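Local structure of galactose-binding-like protein (7M1B) at residues I139-K145 with D177-R183; F171-H176 with T198-E202; S252-V256 with K358-T362; L228-F232 with W257-D261; S281-R285 with D333-S338. The protein probably binds carbohydrate as a SusE-like, galactose-binding-like protein of a gut Bacteroides, and may have some capacity to degrade it. All blocks are in the same frame, centred on the assembly; numbering follows the deposited sequence.

Contact 1 of 5, residues I139-K145 with D177-R183; sequences IFDVSTK and DFKVRVR
F140 and V182 lie side by side, across from each other on the two central strands of a four-stranded antiparallel sheet. V182 CG1 stands over the centre of the F140 ring, a CH-pi contact with the methyl 4.1 Å from the F140 ring centroid, and V182 CG2 comes to 3.7 Å from F140 CE2. With V142, V180 and F178 they make an apolar face that packs on strands 125-131 and 163-168, in the manner of a beta-sandwich; F166 adds an edge-to-face partner for the F140 ring. On the other face R183 NE gives its N-H to the syn lone pair of D141 OD2 at 3.1 Å. In this salt bridge the carboxylate and guanidinium planes differ by only 23°. I139 CG2 lies over one face of the same guanidinium, 3.7 Å from R183 NH2, so the group is met both at an edge and from above. The second carboxylate oxygen, D141 OD1, bonds to T156 OG1, which helps fix the rotation of the group. Paired backbone bonds link I139 to R183, D141 to R181 and S143 to K179; S143 N to K179 O spans 2.7 Å. Following T144, K145 bends at its last torsion (chi4 97°) and brings K145 NZ to 3.0 Å from D177 OD2 in a second salt bridge; D177 OD1 is hydrogen-bonded to T196 OG1.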
# COMPACT_ATOMS: atom_id res chain seq x y z
N ILE A 139 28.16 4.40 1.01
CA ILE A 139 28.06 3.12 0.26
C ILE A 139 27.81 2.01 1.27
O ILE A 139 28.61 1.79 2.19
CB ILE A 139 29.39 2.90 -0.52
CG1 ILE A 139 29.94 4.22 -1.08
CG2 ILE A 139 29.23 1.85 -1.64
CD1 ILE A 139 29.14 4.78 -2.25
N PHE A 140 26.66 1.36 1.11
CA PHE A 140 26.34 0.31 2.05
C PHE A 140 26.56 -1.04 1.38
O PHE A 140 26.01 -1.27 0.31
CB PHE A 140 24.87 0.45 2.46
CG PHE A 140 24.56 1.66 3.31
CD1 PHE A 140 24.48 2.94 2.75
CD2 PHE A 140 24.33 1.53 4.68
CE1 PHE A 140 24.14 4.04 3.54
CE2 PHE A 140 23.97 2.63 5.46
CZ PHE A 140 23.87 3.88 4.89
N ASP A 141 27.40 -1.89 1.99
CA ASP A 141 27.64 -3.22 1.44
C ASP A 141 26.92 -4.21 2.34
O ASP A 141 27.25 -4.29 3.53
CB ASP A 141 29.14 -3.58 1.43
CG ASP A 141 29.91 -2.80 0.38
OD1 ASP A 141 29.41 -2.74 -0.78
OD2 ASP A 141 30.99 -2.25 0.73
N VAL A 142 25.97 -4.98 1.79
CA VAL A 142 25.12 -5.82 2.65
C VAL A 142 25.34 -7.30 2.29
O VAL A 142 25.14 -7.70 1.08
CB VAL A 142 23.61 -5.49 2.56
CG1 VAL A 142 22.81 -6.42 3.45
CG2 VAL A 142 23.34 -4.03 2.91
N SER A 143 25.85 -8.05 3.29
CA SER A 143 26.30 -9.42 3.02
C SER A 143 25.38 -10.44 3.67
O SER A 143 24.79 -10.19 4.73
CB SER A 143 27.73 -9.63 3.46
OG SER A 143 28.60 -8.65 2.89
N THR A 144 25.26 -11.59 3.01
CA THR A 144 24.63 -12.75 3.61
C THR A 144 25.53 -13.95 3.31
O THR A 144 26.45 -13.84 2.49
CB THR A 144 23.16 -12.95 3.19
OG1 THR A 144 23.12 -13.25 1.79
CG2 THR A 144 22.28 -11.74 3.47
N LYS A 145 25.28 -15.06 4.01
CA LYS A 145 26.12 -16.24 3.88
C LYS A 145 25.67 -17.08 2.68
O LYS A 145 24.44 -17.14 2.45
CB LYS A 145 26.14 -17.05 5.19
CG LYS A 145 26.90 -16.41 6.35
CD LYS A 145 27.34 -17.44 7.40
CE LYS A 145 27.82 -16.82 8.70
NZ LYS A 145 26.76 -16.77 9.75
N ASP A 177 21.36 -14.58 8.91
CA ASP A 177 22.38 -13.70 9.44
C ASP A 177 22.73 -12.68 8.36
O ASP A 177 22.97 -13.05 7.20
CB ASP A 177 23.60 -14.56 9.81
CG ASP A 177 23.28 -15.66 10.80
OD1 ASP A 177 22.43 -15.43 11.69
OD2 ASP A 177 23.91 -16.75 10.69
N PHE A 178 22.69 -11.40 8.78
CA PHE A 178 23.01 -10.29 7.90
C PHE A 178 24.22 -9.54 8.45
O PHE A 178 24.46 -9.49 9.66
CB PHE A 178 21.79 -9.36 7.75
CG PHE A 178 20.59 -9.99 7.09
CD1 PHE A 178 20.48 -10.02 5.70
CD2 PHE A 178 19.57 -10.57 7.84
CE1 PHE A 178 19.38 -10.58 5.06
CE2 PHE A 178 18.46 -11.11 7.20
CZ PHE A 178 18.38 -11.13 5.82
N LYS A 179 25.00 -8.97 7.52
CA LYS A 179 26.15 -8.14 7.87
C LYS A 179 26.10 -6.88 7.01
O LYS A 179 25.83 -7.02 5.79
CB LYS A 179 27.42 -8.97 7.64
CG LYS A 179 28.73 -8.21 7.47
CD LYS A 179 29.81 -9.06 6.83
CE LYS A 179 30.19 -10.29 7.63
NZ LYS A 179 31.62 -10.64 7.47
N VAL A 180 26.32 -5.71 7.64
CA VAL A 180 26.31 -4.42 6.97
C VAL A 180 27.60 -3.65 7.27
O VAL A 180 28.07 -3.57 8.41
CB VAL A 180 25.08 -3.52 7.28
CG1 VAL A 180 25.12 -2.28 6.34
CG2 VAL A 180 23.74 -4.26 7.19
N ARG A 181 28.21 -3.07 6.23
CA ARG A 181 29.36 -2.17 6.40
C ARG A 181 29.08 -0.93 5.57
O ARG A 181 28.43 -1.08 4.48
CB ARG A 181 30.64 -2.88 5.96
CG ARG A 181 31.48 -3.42 7.11
CD ARG A 181 32.85 -3.90 6.69
NE ARG A 181 33.86 -3.22 7.49
CZ ARG A 181 35.17 -3.42 7.38
NH1 ARG A 181 35.63 -4.31 6.52
NH2 ARG A 181 36.00 -2.74 8.14
N VAL A 182 29.50 0.26 6.07
CA VAL A 182 29.32 1.55 5.39
C VAL A 182 30.72 2.07 5.08
O VAL A 182 31.58 2.01 5.96
CB VAL A 182 28.52 2.57 6.25
CG1 VAL A 182 27.98 3.71 5.35
CG2 VAL A 182 27.29 1.88 6.91
N ARG A 183 30.88 2.59 3.85
CA ARG A 183 32.15 3.19 3.38
C ARG A 183 31.88 4.49 2.61
O ARG A 183 30.74 4.75 2.22
CB ARG A 183 33.04 2.21 2.59
CG ARG A 183 32.51 1.79 1.18
CD ARG A 183 33.30 0.59 0.67
NE ARG A 183 32.66 0.04 -0.53
CZ ARG A 183 32.79 0.55 -1.76
NH1 ARG A 183 33.53 1.64 -1.94
NH2 ARG A 183 32.17 -0.02 -2.79
O HOH W 1 28.71 -6.27 4.19

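Contact 2 of 5, residues F171-H176 with T198-E202; sequences FSAEPH and TPLYE
P199 sits against A173 and its neighbours in a surface contact between two loops at one end of the beta-sandwich, one leading into strand 176-183 and the other leaving strand 193-197. The proline ring rests by its rim on backbone carbonyls: P199 CG is 3.3 Å from S172 O, and P199 CD is 3.2 Å from E174 O. F171 CB also touches P199 CG, and H176 brings the edge of its ring to the proline, with H176 CD2 3.7 Å from P199 CD. That imidazole is held by its NE2-H, which bonds to S172 O at 3.0 Å close to the ring plane, while F171 CD1 lies over one face. T198 lies alongside P175, T198 OG1 near P175 N without a hydrogen bond. A173 is the centre of an inverse gamma turn, and its CB reaches the edge of the Y201 ring, 3.7 Å from Y201 CD2. Y201 CG lies anti to the backbone N (chi1 -174°), directing the ring back beside A173. No hydrogen bond joins the two segments, and P199 has no N-H to give; the fit rests on van der Waals contact, probably helped by weakly polarised proline C-H groups next to carbonyl oxygens.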
# COMPACT_ATOMS: atom_id res chain seq x y z
N PHE A 171 14.58 -13.28 0.02
CA PHE A 171 14.94 -14.19 1.09
C PHE A 171 13.71 -14.93 1.62
O PHE A 171 12.61 -14.40 1.76
CB PHE A 171 15.56 -13.44 2.27
CG PHE A 171 16.91 -12.88 1.92
CD1 PHE A 171 18.04 -13.68 2.05
CD2 PHE A 171 17.02 -11.63 1.34
CE1 PHE A 171 19.29 -13.21 1.69
CE2 PHE A 171 18.28 -11.14 0.99
CZ PHE A 171 19.40 -11.95 1.15
N SER A 172 13.95 -16.15 2.02
CA SER A 172 12.93 -16.97 2.64
C SER A 172 12.56 -16.47 4.05
O SER A 172 13.39 -15.89 4.74
CB SER A 172 13.46 -18.41 2.63
OG SER A 172 14.65 -18.53 3.40
N ALA A 173 11.33 -16.79 4.54
CA ALA A 173 10.94 -16.34 5.88
C ALA A 173 11.33 -17.36 6.95
O ALA A 173 10.52 -18.17 7.42
CB ALA A 173 9.48 -16.01 5.95
N GLU A 174 12.61 -17.30 7.29
CA GLU A 174 13.28 -18.05 8.34
C GLU A 174 14.39 -17.13 8.87
O GLU A 174 14.81 -16.19 8.16
CB GLU A 174 13.85 -19.33 7.71
CG GLU A 174 14.88 -19.05 6.64
CD GLU A 174 15.39 -20.35 6.04
OE1 GLU A 174 16.16 -21.09 6.74
OE2 GLU A 174 14.93 -20.69 4.92
N PRO A 175 15.04 -17.41 10.02
CA PRO A 175 16.17 -16.57 10.43
C PRO A 175 17.36 -16.61 9.47
O PRO A 175 17.79 -17.66 9.02
CB PRO A 175 16.59 -17.08 11.84
CG PRO A 175 15.57 -18.15 12.24
CD PRO A 175 14.68 -18.43 11.04
N HIS A 176 17.91 -15.43 9.16
CA HIS A 176 19.13 -15.34 8.38
C HIS A 176 20.06 -14.33 9.04
O HIS A 176 19.61 -13.38 9.69
CB HIS A 176 18.85 -14.77 7.00
CG HIS A 176 17.96 -15.58 6.14
ND1 HIS A 176 18.42 -16.64 5.39
CD2 HIS A 176 16.64 -15.44 5.88
CE1 HIS A 176 17.42 -17.12 4.68
NE2 HIS A 176 16.34 -16.35 4.92
N THR A 198 14.33 -12.65 10.87
CA THR A 198 13.46 -13.39 9.99
C THR A 198 12.66 -12.46 9.09
O THR A 198 11.92 -11.63 9.61
CB THR A 198 12.49 -14.23 10.85
OG1 THR A 198 13.27 -15.08 11.72
CG2 THR A 198 11.50 -15.06 10.02
N PRO A 199 12.78 -12.58 7.76
CA PRO A 199 11.93 -11.84 6.83
C PRO A 199 10.45 -12.01 7.10
O PRO A 199 10.00 -13.11 7.57
CB PRO A 199 12.32 -12.42 5.45
CG PRO A 199 13.76 -12.77 5.64
CD PRO A 199 13.75 -13.43 7.02
N LEU A 200 9.71 -10.94 6.80
CA LEU A 200 8.28 -11.08 6.94
C LEU A 200 7.65 -11.91 5.82
O LEU A 200 8.13 -11.95 4.69
CB LEU A 200 7.63 -9.69 6.87
CG LEU A 200 8.11 -8.68 7.94
CD1 LEU A 200 7.26 -7.42 7.89
CD2 LEU A 200 8.02 -9.28 9.35
N TYR A 201 6.56 -12.59 6.21
CA TYR A 201 5.77 -13.45 5.31
C TYR A 201 4.31 -12.99 5.37
O TYR A 201 3.77 -12.79 6.47
CB TYR A 201 5.91 -14.87 5.84
CG TYR A 201 5.33 -16.01 5.04
CD1 TYR A 201 3.96 -16.26 4.99
CD2 TYR A 201 6.19 -16.93 4.43
CE1 TYR A 201 3.46 -17.35 4.29
CE2 TYR A 201 5.70 -18.03 3.75
CZ TYR A 201 4.34 -18.25 3.70
OH TYR A 201 3.94 -19.36 3.02
N GLU A 202 3.68 -12.80 4.22
CA GLU A 202 2.39 -12.11 4.30
C GLU A 202 1.31 -13.22 4.46
O GLU A 202 1.51 -14.38 4.03
CB GLU A 202 2.11 -11.40 2.97
CG GLU A 202 1.90 -12.36 1.80
CD GLU A 202 1.75 -11.68 0.44
OE1 GLU A 202 1.99 -10.46 0.33
OE2 GLU A 202 1.46 -12.41 -0.53

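Contact 3 of 5, residues S252-V256 with K358-T362; sequences SEFPV and KILST
F254 reaches from its loop onto residues 359-362 of strand 352-362, meeting a succession of partners from CB to CZ. CB and CG lie against a carbonyl, F254 CG being 3.4 Å from L360 O. Farther out the ring presents its edge to the preceding peptide, with F254 CD1 3.5 Å from I359 O. F254 CE1 then touches I359 CG2 at 4.0 Å, and at the tip F254 CZ meets T362 CG2 at 3.7 Å, the two side chains crossing at about a right angle. The backbone at S361 passes over one ring face, and F249 forms an edge-to-face pair with the same phenyl. After F254 comes a cis peptide bond, and P255 lies alongside the extended K358 chain, its CG 3.7 Å from K358 CE; that lysine makes a cation-pi contact with W307. V256 then joins the sheet as an antiparallel hydrogen-bonded pair with I359. The bond from I359 N to V256 O is short at 2.7 Å and nearly in line with the carbonyl, and V256 N returns a bond to I359 O. A loop turning through a cis-proline leads here into the long strand 256-274, consistent with the beta-sandwich of the galactose-binding-like fold.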
# COMPACT_ATOMS: atom_id res chain seq x y z
N SER A 252 -15.30 18.23 -9.77
CA SER A 252 -14.53 19.37 -9.25
C SER A 252 -14.12 19.14 -7.80
O SER A 252 -13.12 19.69 -7.32
CB SER A 252 -15.36 20.67 -9.25
OG SER A 252 -15.90 20.93 -10.55
N GLU A 253 -14.84 18.23 -7.12
CA GLU A 253 -14.57 17.93 -5.72
C GLU A 253 -13.47 16.88 -5.53
O GLU A 253 -13.05 16.65 -4.38
CB GLU A 253 -15.87 17.44 -5.09
CG GLU A 253 -16.97 18.51 -5.15
CD GLU A 253 -16.69 19.99 -4.87
OE1 GLU A 253 -16.05 20.30 -3.84
OE2 GLU A 253 -17.12 20.88 -5.71
N PHE A 254 -12.98 16.20 -6.58
CA PHE A 254 -11.88 15.28 -6.33
C PHE A 254 -10.70 16.07 -5.75
O PHE A 254 -10.40 17.23 -6.14
CB PHE A 254 -11.36 14.65 -7.63
CG PHE A 254 -12.21 13.52 -8.16
CD1 PHE A 254 -12.32 12.32 -7.43
CD2 PHE A 254 -12.86 13.63 -9.39
CE1 PHE A 254 -13.12 11.28 -7.89
CE2 PHE A 254 -13.66 12.59 -9.85
CZ PHE A 254 -13.77 11.41 -9.12
N PRO A 255 -9.88 15.53 -4.82
CA PRO A 255 -9.94 14.15 -4.31
C PRO A 255 -10.98 13.99 -3.20
O PRO A 255 -11.37 14.93 -2.47
CB PRO A 255 -8.52 13.96 -3.72
CG PRO A 255 -8.11 15.35 -3.25
CD PRO A 255 -8.68 16.26 -4.33
N VAL A 256 -11.54 12.79 -3.16
CA VAL A 256 -12.47 12.42 -2.09
C VAL A 256 -11.92 11.17 -1.41
O VAL A 256 -11.02 10.55 -1.94
CB VAL A 256 -13.86 12.13 -2.66
CG1 VAL A 256 -14.47 13.38 -3.34
CG2 VAL A 256 -13.88 10.92 -3.62
N LYS A 358 -7.81 7.65 -0.78
CA LYS A 358 -8.00 8.99 -1.29
C LYS A 358 -8.07 8.89 -2.80
O LYS A 358 -7.06 8.61 -3.48
CB LYS A 358 -6.80 9.86 -0.85
CG LYS A 358 -6.95 11.33 -1.25
CD LYS A 358 -5.68 12.16 -0.80
CE LYS A 358 -5.94 13.75 -0.73
NZ LYS A 358 -4.74 14.50 -0.10
N ILE A 359 -9.29 9.08 -3.32
CA ILE A 359 -9.53 8.83 -4.74
C ILE A 359 -9.20 10.13 -5.48
O ILE A 359 -9.83 11.16 -5.21
CB ILE A 359 -10.99 8.38 -4.99
CG1 ILE A 359 -11.43 7.19 -4.12
CG2 ILE A 359 -11.18 8.10 -6.50
CD1 ILE A 359 -10.54 6.00 -4.29
N LEU A 360 -8.30 10.04 -6.46
CA LEU A 360 -7.90 11.21 -7.25
C LEU A 360 -8.73 11.29 -8.54
O LEU A 360 -9.09 12.39 -9.01
CB LEU A 360 -6.40 11.08 -7.57
CG LEU A 360 -5.43 10.84 -6.40
CD1 LEU A 360 -3.99 10.82 -6.89
CD2 LEU A 360 -5.57 11.91 -5.34
N SER A 361 -9.05 10.13 -9.13
CA SER A 361 -9.68 10.09 -10.46
C SER A 361 -10.52 8.80 -10.60
O SER A 361 -10.11 7.79 -9.99
CB SER A 361 -8.61 10.31 -11.57
OG SER A 361 -7.74 9.17 -11.59
N THR A 362 -11.42 8.81 -11.60
CA THR A 362 -12.14 7.61 -11.99
C THR A 362 -11.93 7.32 -13.47
O THR A 362 -11.49 8.24 -14.21
CB THR A 362 -13.64 7.76 -11.69
OG1 THR A 362 -14.03 8.95 -12.39
CG2 THR A 362 -13.93 7.90 -10.20

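Contact 4 of 5, residues L228-F232 with W257-D261; sequences LESLF and WFTFD
F232 and F260 form the tight part of this buried contact between the 3-10 segment 228-231, with the following F232, and strand 256-274 of the galactose-binding-like domain. F232 CZ stands over the centre of the F260 ring, 3.7 Å from F260 CD1, in an inclined edge-to-face pair whose planes meet at 52° and whose centroids are 4.8 Å apart. L228 is just as closely fitted. With CG anti to the backbone N (chi1 -169°), it sends its two methyls to different partners: L228 CD1 lies over the F258 ring face, offset toward its rim, 4.0 Å from the centroid, whereas L228 CD2 comes to 3.5 Å from T259 O and also rests on F260 CB. L231 is the looser neighbour, its CD1 4.4 Å from F258 CZ; its CB instead covers a face of F232, and it packs on M371 and L374. The turn is closed by L231 N to L228 O at 3.0 Å. F258 and F260 both point to this turn, while the T259 side chain points away from it, its OG1 bonded to D218 OD2. Even the loose margin is not a solvent side, since every touching residue is buried. With no hydrogen bond across it, the contact depends on the shape of rings and methyls; the strand's polar backbone is hydrogen-bonded within the sheet, as by F258 to F357 and F260 to I355.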
# COMPACT_ATOMS: atom_id res chain seq x y z
N LEU A 228 -19.96 0.04 2.90
CA LEU A 228 -18.54 -0.14 2.66
C LEU A 228 -18.04 -1.53 3.03
O LEU A 228 -17.11 -2.05 2.41
CB LEU A 228 -17.76 0.98 3.40
CG LEU A 228 -16.27 1.08 3.03
CD1 LEU A 228 -16.04 1.38 1.58
CD2 LEU A 228 -15.62 2.11 3.93
N GLU A 229 -18.67 -2.15 4.06
CA GLU A 229 -18.19 -3.46 4.52
C GLU A 229 -18.43 -4.55 3.47
O GLU A 229 -17.75 -5.59 3.52
CB GLU A 229 -18.89 -3.84 5.83
CG GLU A 229 -18.14 -4.88 6.61
CD GLU A 229 -18.99 -5.44 7.73
OE1 GLU A 229 -19.80 -4.63 8.36
OE2 GLU A 229 -18.73 -6.63 8.05
N SER A 230 -19.27 -4.32 2.44
CA SER A 230 -19.40 -5.23 1.32
C SER A 230 -18.09 -5.45 0.59
O SER A 230 -17.91 -6.47 -0.10
CB SER A 230 -20.44 -4.64 0.38
OG SER A 230 -21.75 -4.73 0.96
N LEU A 231 -17.12 -4.50 0.72
CA LEU A 231 -15.85 -4.76 0.05
C LEU A 231 -15.04 -5.88 0.69
O LEU A 231 -14.04 -6.34 0.09
CB LEU A 231 -14.95 -3.52 -0.01
CG LEU A 231 -15.60 -2.28 -0.67
CD1 LEU A 231 -14.51 -1.18 -0.69
CD2 LEU A 231 -16.04 -2.65 -2.14
N PHE A 232 -15.52 -6.40 1.82
CA PHE A 232 -14.72 -7.39 2.55
C PHE A 232 -15.59 -8.60 2.89
O PHE A 232 -15.18 -9.38 3.77
CB PHE A 232 -14.31 -6.73 3.89
CG PHE A 232 -13.69 -5.35 3.73
CD1 PHE A 232 -12.51 -5.14 3.00
CD2 PHE A 232 -14.41 -4.21 4.19
CE1 PHE A 232 -11.96 -3.86 2.85
CE2 PHE A 232 -13.85 -2.95 4.00
CZ PHE A 232 -12.68 -2.74 3.30
N TRP A 257 -12.51 10.74 -0.28
CA TRP A 257 -11.88 9.61 0.41
C TRP A 257 -12.97 8.86 1.23
O TRP A 257 -13.96 9.46 1.72
CB TRP A 257 -10.72 10.09 1.33
CG TRP A 257 -11.08 11.27 2.20
CD1 TRP A 257 -11.68 11.27 3.43
CD2 TRP A 257 -10.79 12.63 1.88
NE1 TRP A 257 -11.86 12.56 3.90
CE2 TRP A 257 -11.27 13.42 2.97
CE3 TRP A 257 -10.18 13.26 0.77
CZ2 TRP A 257 -11.19 14.82 2.98
CZ3 TRP A 257 -10.09 14.66 0.79
CH2 TRP A 257 -10.56 15.42 1.89
N PHE A 258 -12.67 7.60 1.53
CA PHE A 258 -13.42 6.83 2.50
C PHE A 258 -12.44 6.13 3.44
O PHE A 258 -11.25 6.05 3.15
CB PHE A 258 -14.43 5.83 1.90
CG PHE A 258 -13.82 4.79 0.98
CD1 PHE A 258 -13.02 3.79 1.48
CD2 PHE A 258 -14.03 4.80 -0.39
CE1 PHE A 258 -12.45 2.83 0.64
CE2 PHE A 258 -13.49 3.84 -1.23
CZ PHE A 258 -12.67 2.86 -0.72
N THR A 259 -12.97 5.71 4.60
CA THR A 259 -12.18 5.24 5.73
C THR A 259 -12.73 3.93 6.24
O THR A 259 -13.95 3.79 6.45
CB THR A 259 -12.17 6.23 6.93
OG1 THR A 259 -11.92 7.55 6.41
CG2 THR A 259 -11.16 5.84 7.98
N PHE A 260 -11.81 2.96 6.48
CA PHE A 260 -12.30 1.75 7.13
C PHE A 260 -11.28 1.27 8.17
O PHE A 260 -10.16 1.79 8.25
CB PHE A 260 -12.58 0.61 6.13
CG PHE A 260 -11.46 0.20 5.21
CD1 PHE A 260 -10.58 -0.78 5.63
CD2 PHE A 260 -11.27 0.83 3.97
CE1 PHE A 260 -9.60 -1.23 4.74
CE2 PHE A 260 -10.27 0.39 3.11
CZ PHE A 260 -9.43 -0.65 3.48
N ASP A 261 -11.72 0.37 9.03
CA ASP A 261 -10.89 -0.19 10.10
C ASP A 261 -10.57 -1.62 9.67
O ASP A 261 -11.49 -2.47 9.58
CB ASP A 261 -11.69 -0.08 11.42
CG ASP A 261 -11.00 -0.62 12.66
OD1 ASP A 261 -9.86 -1.04 12.51
OD2 ASP A 261 -11.69 -0.72 13.74

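Contact 5 of 5, residues S281-R285 with D333-S338; sequences SYYYR and DITYAS
A type II beta turn from Y282 to R285 places Y283 and Y284 at its two central positions, Y284 with a positive phi of 62°, and both rings lean on helix 331-338. A337 CB sits squarely over the Y283 ring, 3.6 Å from the centroid and 2° off the normal, a CH-pi contact. The same ring borders I334, with Y283 CE2 4.1 Å from I334 CG2, and its OH packs against S338 CB at 3.2 Å without a hydrogen bond between them. Y284 comes in edge-on: its CE2 lies 3.7 Å from D333 O, in the plane of the ring. Farther out, Y284 OH abuts the edge of Y336, 3.4 Å from Y336 CD2, while hydrogen-bonding to I319 O. D333 OD2 takes bonds from S322 OG and S330 N, beside the start of the helix. The turn, which follows strand 256-274, packs on the helix, and its Y284 ring also pairs edge-to-face with H363, just beyond strand 352-362.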
# COMPACT_ATOMS: atom_id res chain seq x y z
N SER A 281 -19.80 -5.54 -18.08
CA SER A 281 -19.98 -4.31 -18.83
C SER A 281 -19.72 -3.07 -17.97
O SER A 281 -19.55 -1.98 -18.50
CB SER A 281 -21.35 -4.21 -19.46
OG SER A 281 -22.33 -4.15 -18.44
N TYR A 282 -19.67 -3.23 -16.65
CA TYR A 282 -19.44 -2.10 -15.74
C TYR A 282 -17.97 -1.81 -15.47
O TYR A 282 -17.63 -0.85 -14.77
CB TYR A 282 -20.21 -2.28 -14.43
CG TYR A 282 -21.65 -1.93 -14.65
CD1 TYR A 282 -22.56 -2.92 -15.08
CD2 TYR A 282 -22.15 -0.69 -14.25
CE1 TYR A 282 -23.90 -2.59 -15.28
CE2 TYR A 282 -23.46 -0.32 -14.52
CZ TYR A 282 -24.37 -1.32 -14.94
OH TYR A 282 -25.70 -0.98 -15.15
N TYR A 283 -17.09 -2.70 -15.94
CA TYR A 283 -15.68 -2.38 -15.77
C TYR A 283 -15.28 -1.06 -16.44
O TYR A 283 -15.76 -0.68 -17.53
CB TYR A 283 -14.77 -3.54 -16.25
CG TYR A 283 -14.82 -4.80 -15.43
CD1 TYR A 283 -14.82 -4.76 -14.03
CD2 TYR A 283 -14.80 -6.06 -16.05
CE1 TYR A 283 -14.84 -5.94 -13.28
CE2 TYR A 283 -14.80 -7.25 -15.30
CZ TYR A 283 -14.74 -7.18 -13.92
OH TYR A 283 -14.80 -8.33 -13.16
N TYR A 284 -14.37 -0.38 -15.78
CA TYR A 284 -13.68 0.80 -16.31
C TYR A 284 -14.69 1.94 -16.60
O TYR A 284 -14.49 2.73 -17.53
CB TYR A 284 -12.88 0.40 -17.56
CG TYR A 284 -11.74 -0.50 -17.20
CD1 TYR A 284 -10.62 -0.03 -16.52
CD2 TYR A 284 -11.80 -1.82 -17.58
CE1 TYR A 284 -9.57 -0.88 -16.18
CE2 TYR A 284 -10.77 -2.69 -17.23
CZ TYR A 284 -9.63 -2.20 -16.58
OH TYR A 284 -8.60 -3.01 -16.21
N ARG A 285 -15.75 2.00 -15.80
CA ARG A 285 -16.71 3.10 -15.85
C ARG A 285 -17.62 2.94 -14.61
O ARG A 285 -17.37 2.06 -13.77
CB ARG A 285 -17.58 2.99 -17.12
CG ARG A 285 -18.55 1.81 -17.22
CD ARG A 285 -19.47 1.77 -18.47
NE ARG A 285 -20.55 0.74 -18.43
CZ ARG A 285 -21.85 0.88 -18.07
NH1 ARG A 285 -22.31 2.07 -17.67
NH2 ARG A 285 -22.69 -0.17 -18.12
N ASP A 333 -9.29 -6.62 -21.22
CA ASP A 333 -9.70 -5.74 -20.12
C ASP A 333 -10.61 -6.50 -19.14
O ASP A 333 -10.43 -6.36 -17.88
CB ASP A 333 -10.50 -4.55 -20.65
CG ASP A 333 -9.69 -3.56 -21.48
OD1 ASP A 333 -8.44 -3.49 -21.30
OD2 ASP A 333 -10.35 -2.80 -22.32
N ILE A 334 -11.58 -7.22 -19.65
CA ILE A 334 -12.58 -7.87 -18.78
C ILE A 334 -11.98 -9.05 -17.99
O ILE A 334 -12.15 -9.16 -16.78
CB ILE A 334 -13.76 -8.29 -19.66
CG1 ILE A 334 -14.55 -7.04 -20.10
CG2 ILE A 334 -14.63 -9.27 -18.86
CD1 ILE A 334 -15.48 -7.31 -21.26
N THR A 335 -11.18 -9.87 -18.66
CA THR A 335 -10.46 -10.91 -17.96
C THR A 335 -9.55 -10.30 -16.89
O THR A 335 -9.50 -10.81 -15.75
CB THR A 335 -9.69 -11.77 -18.98
OG1 THR A 335 -10.65 -12.29 -19.90
CG2 THR A 335 -8.91 -12.91 -18.37
N TYR A 336 -8.71 -9.34 -17.27
CA TYR A 336 -7.78 -8.70 -16.35
C TYR A 336 -8.50 -8.16 -15.10
O TYR A 336 -8.06 -8.40 -13.96
CB TYR A 336 -6.97 -7.62 -17.07
CG TYR A 336 -6.00 -6.79 -16.25
CD1 TYR A 336 -4.72 -7.23 -15.96
CD2 TYR A 336 -6.41 -5.58 -15.70
CE1 TYR A 336 -3.84 -6.43 -15.22
CE2 TYR A 336 -5.55 -4.75 -14.99
CZ TYR A 336 -4.28 -5.22 -14.68
OH TYR A 336 -3.47 -4.38 -13.96
N ALA A 337 -9.55 -7.36 -15.31
CA ALA A 337 -10.17 -6.80 -14.12
C ALA A 337 -10.83 -7.87 -13.27
O ALA A 337 -10.82 -7.73 -12.04
CB ALA A 337 -11.24 -5.80 -14.60
N SER A 338 -11.42 -8.89 -13.91
CA SER A 338 -12.15 -9.87 -13.11
C SER A 338 -11.19 -10.69 -12.20
O SER A 338 -11.66 -11.31 -11.23
CB SER A 338 -12.97 -10.79 -14.04
OG SER A 338 -12.06 -11.73 -14.73

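From the N terminus, contact 1 closes a loop holding strands 155-159 and 163-168. Contact 2 crosses it, since 171-176 precedes the second strand of contact 1 and 198-202 follows it; the two touch where T144 CG2 lies 3.7 Å from F171 CZ. Together they bind the first modelled domain and the loop that leaves it. Contact 4 opens next, and contact 3 crosses it: 252-256 runs straight into 257-261, and K358 CA packs on W257 CB at 3.9 Å. The long loop closed by contact 3 encloses contact 5, which fastens helix 331-338. Contacts 1 and 3 lie about 43 Å apart, centre to centre, in two separate parts of the chain.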